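Local coordinates for mandelate racemase/muconate lactonizing enzyme (Roseovarius nubinhibens, PDB 2QDD), which is a magnesium-dependent member of the enolase superfamily of unknown substrate that probably abstracts a proton next to a carboxylate, at residues 34-39 with 69-74; 125-130 with 276-281; 147-152 with 166-171; 204-209 with 230-235. All blocks are in the same frame, centred on the assembly; numbering follows the deposited sequence.

Contact 1 of 4, residues 34-39 with 69-74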
loop_
_atom_site.group_PDB
_atom_site.type_symbol
_atom_site.label_atom_id
_atom_site.label_comp_id
_atom_site.label_asym_id
_atom_site.label_seq_id
_atom_site.Cartn_x
_atom_site.Cartn_y
_atom_site.Cartn_z
ATOM N N ASP A 34 44.982 7.711 0.958
ATOM C CA ASP A 34 45.652 6.434 1.164
ATOM C C ASP A 34 45.145 5.486 0.080
ATOM O O ASP A 34 44.071 4.885 0.209
ATOM C CB ASP A 34 45.325 5.913 2.578
ATOM C CG ASP A 34 45.955 4.559 2.896
ATOM O OD1 ASP A 34 46.169 4.293 4.100
ATOM O OD2 ASP A 34 46.213 3.741 1.987
ATOM N N SER A 35 45.928 5.364 -0.987
ATOM C CA SER A 35 45.593 4.483 -2.093
ATOM C C SER A 35 46.291 3.140 -1.969
ATOM O O SER A 35 47.436 3.060 -1.537
ATOM C CB SER A 35 45.962 5.131 -3.425
ATOM O OG SER A 35 45.512 4.344 -4.508
ATOM N N THR A 36 45.582 2.090 -2.357
ATOM C CA THR A 36 46.151 0.763 -2.472
ATOM C C THR A 36 46.154 0.372 -3.945
ATOM O O THR A 36 45.107 0.392 -4.595
ATOM C CB THR A 36 45.325 -0.253 -1.654
ATOM O OG1 THR A 36 45.297 0.154 -0.282
ATOM C CG2 THR A 36 45.922 -1.641 -1.740
ATOM N N TYR A 37 47.337 0.047 -4.466
ATOM C CA TYR A 37 47.472 -0.694 -5.726
ATOM C C TYR A 37 47.633 -2.181 -5.445
ATOM O O TYR A 37 48.366 -2.579 -4.540
ATOM C CB TYR A 37 48.686 -0.211 -6.522
ATOM C CG TYR A 37 48.454 0.983 -7.429
ATOM C CD1 TYR A 37 49.189 1.129 -8.606
ATOM C CD2 TYR A 37 47.517 1.972 -7.110
ATOM C CE1 TYR A 37 49.000 2.222 -9.442
ATOM C CE2 TYR A 37 47.318 3.068 -7.943
ATOM C CZ TYR A 37 48.062 3.187 -9.108
ATOM O OH TYR A 37 47.872 4.269 -9.937
ATOM N N LEU A 38 46.948 -2.998 -6.233
ATOM C CA LEU A 38 47.079 -4.438 -6.141
ATOM C C LEU A 38 47.521 -5.008 -7.485
ATOM O O LEU A 38 46.968 -4.655 -8.526
ATOM C CB LEU A 38 45.759 -5.060 -5.686
ATOM C CG LEU A 38 45.631 -6.585 -5.710
ATOM C CD1 LEU A 38 46.411 -7.267 -4.586
ATOM C CD2 LEU A 38 44.179 -6.954 -5.646
ATOM N N ARG A 39 48.534 -5.872 -7.450
ATOM C CA ARG A 39 48.992 -6.593 -8.635
ATOM C C ARG A 39 48.645 -8.059 -8.471
ATOM O O ARG A 39 48.997 -8.668 -7.464
ATOM C CB ARG A 39 50.509 -6.429 -8.819
ATOM C CG ARG A 39 51.088 -7.277 -9.950
ATOM C CD ARG A 39 52.580 -7.077 -10.133
ATOM N NE ARG A 39 53.365 -7.656 -9.047
ATOM C CZ ARG A 39 54.580 -7.245 -8.693
ATOM N NH1 ARG A 39 55.166 -6.240 -9.339
ATOM N NH2 ARG A 39 55.209 -7.840 -7.686
ATOM N N ALA A 69 44.250 -4.830 5.224
ATOM C CA ALA A 69 43.863 -5.914 6.147
ATOM C C ALA A 69 42.865 -6.892 5.537
ATOM O O ALA A 69 42.956 -8.097 5.760
ATOM C CB ALA A 69 43.323 -5.350 7.463
ATOM N N GLY A 70 41.922 -6.364 4.758
ATOM C CA GLY A 70 40.968 -7.184 4.020
ATOM C C GLY A 70 41.605 -8.062 2.961
ATOM O O GLY A 70 41.249 -9.238 2.841
ATOM N N ILE A 71 42.538 -7.493 2.189
ATOM C CA ILE A 71 43.312 -8.271 1.202
ATOM C C ILE A 71 44.092 -9.440 1.841
ATOM O O ILE A 71 44.045 -10.561 1.332
ATOM C CB ILE A 71 44.232 -7.380 0.327
ATOM C CG1 ILE A 71 43.391 -6.417 -0.523
ATOM C CG2 ILE A 71 45.105 -8.241 -0.608
ATOM C CD1 ILE A 71 44.177 -5.263 -1.138
ATOM N N ALA A 72 44.759 -9.170 2.966
ATOM C CA ALA A 72 45.395 -10.200 3.804
ATOM C C ALA A 72 44.489 -11.391 4.117
ATOM O O ALA A 72 44.885 -12.542 3.922
ATOM C CB ALA A 72 45.929 -9.577 5.115
ATOM N N THR A 73 43.282 -11.100 4.599
ATOM C CA THR A 73 42.271 -12.113 4.900
ATOM C C THR A 73 41.832 -12.898 3.661
ATOM O O THR A 73 41.686 -14.126 3.715
ATOM C CB THR A 73 41.063 -11.474 5.609
ATOM O OG1 THR A 73 41.444 -11.107 6.937
ATOM C CG2 THR A 73 39.875 -12.424 5.683
ATOM N N LEU A 74 41.655 -12.196 2.544
ATOM C CA LEU A 74 41.179 -12.828 1.312
ATOM C C LEU A 74 42.239 -13.603 0.536
ATOM O O LEU A 74 41.919 -14.615 -0.091
ATOM C CB LEU A 74 40.481 -11.817 0.404
ATOM C CG LEU A 74 39.040 -11.459 0.778
ATOM C CD1 LEU A 74 38.598 -10.245 -0.020
ATOM C CD2 LEU A 74 38.105 -12.631 0.524
#
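I71 joins helix 64-78 to the sheet, its two branches meeting T36 and L38 on strand 29-42. Along the helix, A69 comes first and packs on G66 of the second subunit, where its single methyl suits a close approach of chains. G70 is buried, and its carbonyl O receives the backbone N of L74 at 3.0 Å. At I71 the CB points at the strand. With chi1 at -64°, CG1 lies beside the backbone N and CG2 beside the carbonyl carbon, and an extended chi2 (165°) carries CD1 outward to the sheet. That tip meets T36 head on, I71 CD1 to T36 CG2 being 4.1 Å. The shorter branch takes the next inward-facing residue, I71 CG2 lying 4.3 Å from L38 CD1. A beta-branched isoleucine serves both with one side chain. The touch is purely apolar and modest, burying 109 Å² in all, and T36 offers it a methyl rather than its hydroxyl. Further along the helix, T73 OG1 and H63 ND1 of the second subunit share a hydrogen bond. The helix therefore has one side on its own sheet and another on a neighbouring chain. Strand 29-42 runs between strands 5-22 and 47-52, antiparallel to both, in the N-terminal domain of the enolase superfamily; helix 64-78 packs over the face that carries T36 and L38, whereas Y37 leaves from the other face, its OH bonding to T299.

Contact 2 of 4, residues 125-130 with 276-281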
loop_
_atom_site.group_PDB
_atom_site.type_symbol
_atom_site.label_atom_id
_atom_site.label_comp_id
_atom_site.label_asym_id
_atom_site.label_seq_id
_atom_site.Cartn_x
_atom_site.Cartn_y
_atom_site.Cartn_z
ATOM N N GLN A 125 34.578 -2.938 -24.302
ATOM C CA GLN A 125 33.996 -3.917 -25.219
ATOM C C GLN A 125 33.466 -5.155 -24.504
ATOM O O GLN A 125 32.419 -5.697 -24.879
ATOM C CB GLN A 125 34.997 -4.315 -26.299
ATOM C CG GLN A 125 34.388 -5.151 -27.413
ATOM C CD GLN A 125 35.025 -4.893 -28.763
ATOM O OE1 GLN A 125 34.334 -4.613 -29.743
ATOM N NE2 GLN A 125 36.346 -4.990 -28.823
ATOM N N LEU A 126 34.184 -5.599 -23.476
ATOM C CA LEU A 126 33.713 -6.697 -22.626
ATOM C C LEU A 126 32.447 -6.311 -21.869
ATOM O O LEU A 126 31.605 -7.162 -21.580
ATOM C CB LEU A 126 34.799 -7.133 -21.641
ATOM C CG LEU A 126 35.931 -8.022 -22.163
ATOM C CD1 LEU A 126 36.955 -8.218 -21.066
ATOM C CD2 LEU A 126 35.405 -9.362 -22.644
ATOM N N LEU A 127 32.322 -5.019 -21.577
ATOM C CA LEU A 127 31.132 -4.461 -20.952
ATOM C C LEU A 127 30.027 -4.112 -21.952
ATOM O O LEU A 127 28.944 -3.686 -21.563
ATOM C CB LEU A 127 31.510 -3.255 -20.084
ATOM C CG LEU A 127 32.389 -3.634 -18.887
ATOM C CD1 LEU A 127 33.174 -2.447 -18.358
ATOM C CD2 LEU A 127 31.576 -4.302 -17.786
ATOM N N GLY A 128 30.308 -4.298 -23.238
ATOM C CA GLY A 128 29.270 -4.382 -24.259
ATOM C C GLY A 128 29.164 -3.165 -25.156
ATOM O O GLY A 128 28.284 -3.108 -26.011
ATOM N N GLY A 129 30.055 -2.191 -24.967
ATOM C CA GLY A 129 30.013 -0.938 -25.727
ATOM C C GLY A 129 30.488 -1.089 -27.163
ATOM O O GLY A 129 31.317 -1.952 -27.456
ATOM N N GLU A 130 29.966 -0.248 -28.055
ATOM C CA GLU A 130 30.349 -0.273 -29.472
ATOM C C GLU A 130 31.683 0.401 -29.767
ATOM O O GLU A 130 32.350 0.064 -30.745
ATOM C CB GLU A 130 29.260 0.343 -30.360
ATOM C CG GLU A 130 28.874 1.789 -30.046
ATOM C CD GLU A 130 28.230 2.506 -31.230
ATOM O OE1 GLU A 130 27.492 3.487 -30.993
ATOM O OE2 GLU A 130 28.460 2.094 -32.393
ATOM N N ARG A 276 29.933 -6.103 -9.958
ATOM C CA ARG A 276 28.773 -5.600 -9.229
ATOM C C ARG A 276 28.234 -4.305 -9.845
ATOM O O ARG A 276 27.023 -4.128 -9.952
ATOM C CB ARG A 276 29.102 -5.411 -7.743
ATOM C CG ARG A 276 29.456 -6.709 -6.983
ATOM C CD ARG A 276 28.228 -7.516 -6.587
ATOM N NE ARG A 276 28.579 -8.799 -5.975
ATOM C CZ ARG A 276 28.673 -9.957 -6.630
ATOM N NH1 ARG A 276 28.995 -11.064 -5.973
ATOM N NH2 ARG A 276 28.451 -10.019 -7.936
ATOM N N ALA A 277 29.136 -3.424 -10.271
ATOM C CA ALA A 277 28.760 -2.140 -10.886
ATOM C C ALA A 277 28.041 -2.281 -12.228
ATOM O O ALA A 277 27.112 -1.528 -12.505
ATOM C CB ALA A 277 29.963 -1.234 -11.019
ATOM N N ARG A 278 28.447 -3.267 -13.029
ATOM C CA ARG A 278 27.795 -3.578 -14.312
ATOM C C ARG A 278 26.346 -4.062 -14.164
ATOM O O ARG A 278 25.471 -3.652 -14.938
ATOM C CB ARG A 278 28.610 -4.617 -15.092
ATOM C CG ARG A 278 28.080 -4.945 -16.481
ATOM C CD ARG A 278 27.859 -6.438 -16.632
ATOM N NE ARG A 278 28.597 -6.989 -17.767
ATOM C CZ ARG A 278 29.222 -8.164 -17.757
ATOM N NH1 ARG A 278 29.867 -8.580 -18.837
ATOM N NH2 ARG A 278 29.207 -8.925 -16.667
ATOM N N GLN A 279 26.099 -4.932 -13.183
ATOM C CA GLN A 279 24.736 -5.377 -12.867
ATOM C C GLN A 279 23.808 -4.216 -12.499
ATOM O O GLN A 279 22.673 -4.152 -12.971
ATOM C CB GLN A 279 24.721 -6.438 -11.756
ATOM C CG GLN A 279 23.327 -7.083 -11.587
ATOM C CD GLN A 279 23.110 -7.845 -10.280
ATOM O OE1 GLN A 279 22.217 -8.692 -10.200
ATOM N NE2 GLN A 279 23.907 -7.542 -9.256
ATOM N N ILE A 280 24.308 -3.309 -11.664
ATOM C CA ILE A 280 23.614 -2.064 -11.311
ATOM C C ILE A 280 23.375 -1.145 -12.520
ATOM O O ILE A 280 22.277 -0.600 -12.689
ATOM C CB ILE A 280 24.371 -1.321 -10.187
ATOM C CG1 ILE A 280 24.342 -2.163 -8.911
ATOM C CG2 ILE A 280 23.779 0.073 -9.929
ATOM C CD1 ILE A 280 25.474 -1.867 -7.964
ATOM N N ARG A 281 24.397 -1.002 -13.358
ATOM C CA ARG A 281 24.304 -0.223 -14.594
ATOM C C ARG A 281 23.193 -0.737 -15.501
ATOM O O ARG A 281 22.375 0.044 -15.994
ATOM C CB ARG A 281 25.642 -0.248 -15.348
ATOM C CG ARG A 281 25.758 0.803 -16.460
ATOM C CD ARG A 281 25.305 0.282 -17.825
ATOM N NE ARG A 281 25.965 -0.965 -18.237
ATOM C CZ ARG A 281 27.130 -1.025 -18.878
ATOM N NH1 ARG A 281 27.793 0.088 -19.163
ATOM N NH2 ARG A 281 27.638 -2.200 -19.234
#
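L127 and R278 meet where a Schellman motif ends helix 123-126 and helix 274-287 of the barrel domain passes beside it. R278 CB points at the loop and is already 4.0 Å from L127 CD2. The chain then leaves with CG anti to the backbone N (chi1 -176°), which carries CG within 3.8 Å of the same methyl. Bends at chi2 and chi3 keep NE near that methyl too, 4.0 Å from L127 CD2. The two side chains thus cross at a slant, the long aliphatic part of the arginine resting on a branched apolar partner. At the tip, NH1 arrives at 3.5 Å from L126 O, with that oxygen near the guanidinium plane, at its edge; the separation is long for a hydrogen bond. Beyond lies R278 of the third subunit, a like charge close by, and W112 of helix 101-119 touches L126, L127 and R278 alike. G128 has a positive phi of 107°, where a CB would press on the carbonyl O of L127; glycine fits this turn, and its N returns a weak bond to Q125 O. One turn on in the helix, R281 also reaches the loop. Its NH1 is held by the hydroxyls of T313 and S312, which fix the end of the side chain. The remaining terminal nitrogen, R281 NH2, gives a weak hydrogen bond to L127 O, 3.1 Å long and bent to 124° at the hydrogen.

Contact 3 of 4, residues 147-152 with 166-171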
loop_
_atom_site.group_PDB
_atom_site.type_symbol
_atom_site.label_atom_id
_atom_site.label_comp_id
_atom_site.label_asym_id
_atom_site.label_seq_id
_atom_site.Cartn_x
_atom_site.Cartn_y
_atom_site.Cartn_z
ATOM N N ASP A 147 28.342 34.894 -5.981
ATOM C CA ASP A 147 29.250 35.502 -6.958
ATOM C C ASP A 147 30.585 34.766 -7.096
ATOM O O ASP A 147 31.190 34.781 -8.170
ATOM C CB ASP A 147 29.491 36.978 -6.632
ATOM C CG ASP A 147 28.200 37.753 -6.437
ATOM O OD1 ASP A 147 27.555 38.110 -7.448
ATOM O OD2 ASP A 147 27.831 38.001 -5.270
ATOM N N GLN A 148 31.040 34.138 -6.011
ATOM C CA GLN A 148 32.254 33.316 -6.025
ATOM C C GLN A 148 32.078 32.036 -6.839
ATOM O O GLN A 148 32.939 31.690 -7.648
ATOM C CB GLN A 148 32.680 32.952 -4.603
ATOM C CG GLN A 148 33.615 33.951 -3.945
ATOM C CD GLN A 148 33.694 33.761 -2.440
ATOM O OE1 GLN A 148 34.118 32.711 -1.954
ATOM N NE2 GLN A 148 33.280 34.778 -1.696
ATOM N N MET A 149 30.963 31.342 -6.609
ATOM C CA MET A 149 30.668 30.078 -7.284
ATOM C C MET A 149 30.403 30.297 -8.777
ATOM O O MET A 149 30.824 29.495 -9.612
ATOM C CB MET A 149 29.479 29.369 -6.616
ATOM C CG MET A 149 29.732 28.932 -5.172
ATOM S SD MET A 149 28.298 28.192 -4.339
ATOM C CE MET A 149 28.608 26.458 -4.640
ATOM N N LEU A 150 29.729 31.400 -9.097
ATOM C CA LEU A 150 29.448 31.784 -10.480
ATOM C C LEU A 150 30.690 32.288 -11.223
ATOM O O LEU A 150 30.776 32.174 -12.447
ATOM C CB LEU A 150 28.331 32.835 -10.519
ATOM C CG LEU A 150 27.288 32.819 -11.644
ATOM C CD1 LEU A 150 26.582 31.472 -11.768
ATOM C CD2 LEU A 150 26.269 33.938 -11.442
ATOM N N GLY A 151 31.645 32.842 -10.476
ATOM C CA GLY A 151 32.989 33.116 -10.988
ATOM C C GLY A 151 33.812 31.862 -11.229
ATOM O O GLY A 151 34.519 31.764 -12.235
ATOM N N LEU A 152 33.718 30.905 -10.304
ATOM C CA LEU A 152 34.326 29.581 -10.466
ATOM C C LEU A 152 33.750 28.780 -11.639
ATOM O O LEU A 152 34.459 27.977 -12.247
ATOM C CB LEU A 152 34.207 28.766 -9.172
ATOM C CG LEU A 152 35.132 29.083 -7.991
ATOM C CD1 LEU A 152 34.603 28.430 -6.721
ATOM C CD2 LEU A 152 36.571 28.646 -8.253
ATOM N N ALA A 166 27.978 21.777 -8.319
ATOM C CA ALA A 166 28.007 22.845 -7.328
ATOM C C ALA A 166 27.760 22.296 -5.927
ATOM O O ALA A 166 26.721 21.691 -5.657
ATOM C CB ALA A 166 26.984 23.914 -7.675
ATOM N N LYS A 167 28.725 22.508 -5.040
ATOM C CA LYS A 167 28.681 21.936 -3.697
ATOM C C LYS A 167 27.977 22.893 -2.735
ATOM O O LYS A 167 28.490 23.971 -2.427
ATOM C CB LYS A 167 30.091 21.603 -3.200
ATOM C CG LYS A 167 30.978 20.898 -4.214
ATOM C CD LYS A 167 30.753 19.398 -4.229
ATOM C CE LYS A 167 31.305 18.780 -5.508
ATOM N NZ LYS A 167 31.008 17.322 -5.588
ATOM N N ILE A 168 26.788 22.499 -2.287
ATOM C CA ILE A 168 26.002 23.288 -1.338
ATOM C C ILE A 168 25.740 22.469 -0.072
ATOM O O ILE A 168 26.269 21.364 0.075
ATOM C CB ILE A 168 24.669 23.781 -1.956
ATOM C CG1 ILE A 168 23.835 22.601 -2.462
ATOM C CG2 ILE A 168 24.929 24.801 -3.070
ATOM C CD1 ILE A 168 22.370 22.898 -2.580
ATOM N N GLY A 169 24.936 23.013 0.840
ATOM C CA GLY A 169 24.602 22.323 2.087
ATOM C C GLY A 169 25.086 23.049 3.328
ATOM O O GLY A 169 25.744 24.088 3.237
ATOM N N GLY A 170 24.765 22.489 4.491
ATOM C CA GLY A 170 24.768 23.236 5.748
ATOM C C GLY A 170 23.356 23.530 6.219
ATOM O O GLY A 170 22.411 23.508 5.424
ATOM N N SER A 171 23.209 23.817 7.511
ATOM C CA SER A 171 21.887 23.968 8.130
ATOM C C SER A 171 21.362 25.414 8.159
ATOM O O SER A 171 20.411 25.720 8.886
ATOM C CB SER A 171 21.856 23.333 9.529
ATOM O OG SER A 171 22.968 23.733 10.314
#
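This is a buried helix-to-strand contact inside a beta-alpha-beta unit of the barrel domain, made by one methionine, M149 of helix 146-159, with the end of strand 163-167. M149 points its CB at the strand, and the start of its side chain runs straight out from the helix (chi2 176°). A bend at chi3, 95°, then swings CE round to the strand end. The methyl touches two apolar neighbours side by side, with A166 CB and I168 CG2 each 4.3 Å from M149 CE. It also comes to 3.3 Å of the carbonyl O of K167, a close approach for a methyl, and that oxygen already accepts a hydrogen bond from T143 OG1. A long unbranched methionine suits the site, since its end can adjust to both side chains and backbone, while the small A166 lets it come near the strand. M149 also touches I141 of strand 135-141 and R179 and I183 of helix 173-185. K167 sends its side chain away from the methionine, NZ forming a salt bridge with D196, which binds magnesium in a structure of this protein, though none is bound to this chain. A lysine at the end of this barrel strand, directed at the metal site while M149 of the crossover helix packs on the same strand end, is consistent with the active-site layout of the muconate lactonizing enzyme relatives in the enolase superfamily.

Contact 4 of 4, residues 204-209 with 230-235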
loop_
_atom_site.group_PDB
_atom_site.type_symbol
_atom_site.label_atom_id
_atom_site.label_comp_id
_atom_site.label_asym_id
_atom_site.label_seq_id
_atom_site.Cartn_x
_atom_site.Cartn_y
_atom_site.Cartn_z
ATOM N N ALA A 204 13.678 18.128 6.785
ATOM C CA ALA A 204 13.067 19.437 7.036
ATOM C C ALA A 204 13.712 20.579 6.256
ATOM O O ALA A 204 13.015 21.407 5.663
ATOM C CB ALA A 204 13.118 19.742 8.511
ATOM N N ILE A 205 15.040 20.626 6.271
ATOM C CA ILE A 205 15.791 21.666 5.566
ATOM C C ILE A 205 15.658 21.477 4.058
ATOM O O ILE A 205 15.401 22.437 3.342
ATOM C CB ILE A 205 17.286 21.715 6.010
ATOM C CG1 ILE A 205 17.394 22.127 7.482
ATOM C CG2 ILE A 205 18.077 22.711 5.166
ATOM C CD1 ILE A 205 18.669 21.648 8.176
ATOM N N ALA A 206 15.796 20.233 3.593
ATOM C CA ALA A 206 15.593 19.894 2.176
ATOM C C ALA A 206 14.238 20.345 1.629
ATOM O O ALA A 206 14.176 21.000 0.588
ATOM C CB ALA A 206 15.781 18.409 1.952
ATOM N N VAL A 207 13.167 20.008 2.345
ATOM C CA VAL A 207 11.808 20.413 1.966
ATOM C C VAL A 207 11.678 21.941 1.913
ATOM O O VAL A 207 11.123 22.481 0.959
ATOM C CB VAL A 207 10.744 19.756 2.893
ATOM C CG1 VAL A 207 9.366 20.376 2.703
ATOM C CG2 VAL A 207 10.677 18.256 2.630
ATOM N N GLU A 208 12.240 22.626 2.909
ATOM C CA GLU A 208 12.190 24.087 2.983
ATOM C C GLU A 208 12.949 24.809 1.869
ATOM O O GLU A 208 12.387 25.699 1.237
ATOM C CB GLU A 208 12.633 24.602 4.359
ATOM C CG GLU A 208 12.619 26.126 4.488
ATOM C CD GLU A 208 13.369 26.640 5.708
ATOM O OE1 GLU A 208 14.091 25.847 6.354
ATOM O OE2 GLU A 208 13.238 27.848 6.017
ATOM N N VAL A 209 14.208 24.441 1.620
ATOM C CA VAL A 209 14.930 25.061 0.503
ATOM C C VAL A 209 14.419 24.711 -0.897
ATOM O O VAL A 209 14.279 25.599 -1.734
ATOM C CB VAL A 209 16.504 25.145 0.641
ATOM C CG1 VAL A 209 17.023 24.679 1.994
ATOM C CG2 VAL A 209 17.234 24.481 -0.514
ATOM N N ALA A 230 13.757 9.483 0.075
ATOM C CA ALA A 230 12.465 9.148 -0.517
ATOM C C ALA A 230 11.330 10.010 0.042
ATOM O O ALA A 230 10.368 10.327 -0.668
ATOM C CB ALA A 230 12.163 7.667 -0.295
ATOM N N HIS A 231 11.455 10.371 1.318
ATOM C CA HIS A 231 10.548 11.305 1.982
ATOM C C HIS A 231 10.567 12.672 1.309
ATOM O O HIS A 231 9.512 13.193 0.956
ATOM C CB HIS A 231 10.898 11.426 3.474
ATOM C CG HIS A 231 9.968 12.309 4.250
ATOM N ND1 HIS A 231 8.932 11.809 5.008
ATOM C CD2 HIS A 231 9.922 13.656 4.390
ATOM C CE1 HIS A 231 8.285 12.809 5.578
ATOM N NE2 HIS A 231 8.864 13.939 5.216
ATOM N N VAL A 232 11.766 13.235 1.141
ATOM C CA VAL A 232 11.981 14.516 0.452
ATOM C C VAL A 232 11.422 14.509 -0.980
ATOM O O VAL A 232 10.736 15.450 -1.384
ATOM C CB VAL A 232 13.487 14.889 0.442
ATOM C CG1 VAL A 232 13.761 16.116 -0.404
ATOM C CG2 VAL A 232 13.983 15.104 1.860
ATOM N N ALA A 233 11.705 13.432 -1.716
ATOM C CA ALA A 233 11.320 13.289 -3.123
ATOM C C ALA A 233 9.817 13.377 -3.355
ATOM O O ALA A 233 9.382 13.951 -4.347
ATOM C CB ALA A 233 11.868 11.982 -3.692
ATOM N N ARG A 234 9.035 12.816 -2.426
ATOM C CA ARG A 234 7.572 12.911 -2.430
ATOM C C ARG A 234 7.017 14.330 -2.251
ATOM O O ARG A 234 5.856 14.589 -2.567
ATOM C CB ARG A 234 6.982 11.993 -1.362
ATOM C CG ARG A 234 6.983 10.528 -1.759
ATOM C CD ARG A 234 6.085 9.691 -0.853
ATOM N NE ARG A 234 6.722 9.374 0.427
ATOM C CZ ARG A 234 7.545 8.347 0.640
ATOM N NH1 ARG A 234 7.859 7.506 -0.343
ATOM N NH2 ARG A 234 8.063 8.162 1.848
ATOM N N ARG A 235 7.853 15.236 -1.752
ATOM C CA ARG A 235 7.410 16.530 -1.251
ATOM C C ARG A 235 7.972 17.712 -2.052
ATOM O O ARG A 235 7.580 18.857 -1.822
ATOM C CB ARG A 235 7.780 16.672 0.229
ATOM C CG ARG A 235 7.124 15.640 1.154
ATOM C CD ARG A 235 6.870 16.222 2.541
ATOM N NE ARG A 235 5.787 17.204 2.531
ATOM C CZ ARG A 235 5.640 18.191 3.411
ATOM N NH1 ARG A 235 6.510 18.367 4.396
ATOM N NH2 ARG A 235 4.613 19.015 3.296
#
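Two neighbouring helices of the barrel's outer layer, 203-210 and 226-233, meet here, with strand 218-220 between them in sequence. A206 and V232 come nearest through apolar atoms: A206 CB fits against both methyls of the valine, 3.8 Å from V232 CG2 and 3.9 Å from V232 CG1. A single methyl on one helix and a short branched fork on the other let the backbones approach closely, V207 and V232 having CA atoms 6.1 Å apart. V207 takes the next step toward R235. Its CG2 is 4.1 Å from R235 CB, and its CG1 lies over one face of the guanidinium, 3.9 Å from R235 NH1. The valine reaches this face because chi1, 168°, sets CG1 anti to the backbone N, while the arginine, bent at chi2 and chi3, passes across it at a slant. What fixes the charged end lies in the fourth subunit: R235 NH1 forms a salt bridge with E262, and NH2 bonds to the carbonyl oxygens of V236 and N238 there. E262 of that subunit also accepts a hydrogen bond from H231 NE2, so one carboxylate serves two residues. V207 itself touches A237 of the same subunit. The pair are successive outer helices, joined through strand 218-220, of the modified TIM barrel of the enolase superfamily, with the fourth subunit against R235.

From the N terminus, contact 1 closes first, laying a helix of the N-terminal domain on its antiparallel sheet. Contact 2 opens after it and spans the longest interval, joining segment 125-130 to helix 274-287 of the barrel. Contacts 3 and 4 both fall within that interval, one after the other: contact 3 ties a crossover helix to a strand end near the metal site, and contact 4 joins two barrel helices further on. No contact crosses another. Contacts 3 and 4 touch through S171 CB and I205 CD1, 3.9 Å apart, whereas contact 1 lies across the chain's centre from both.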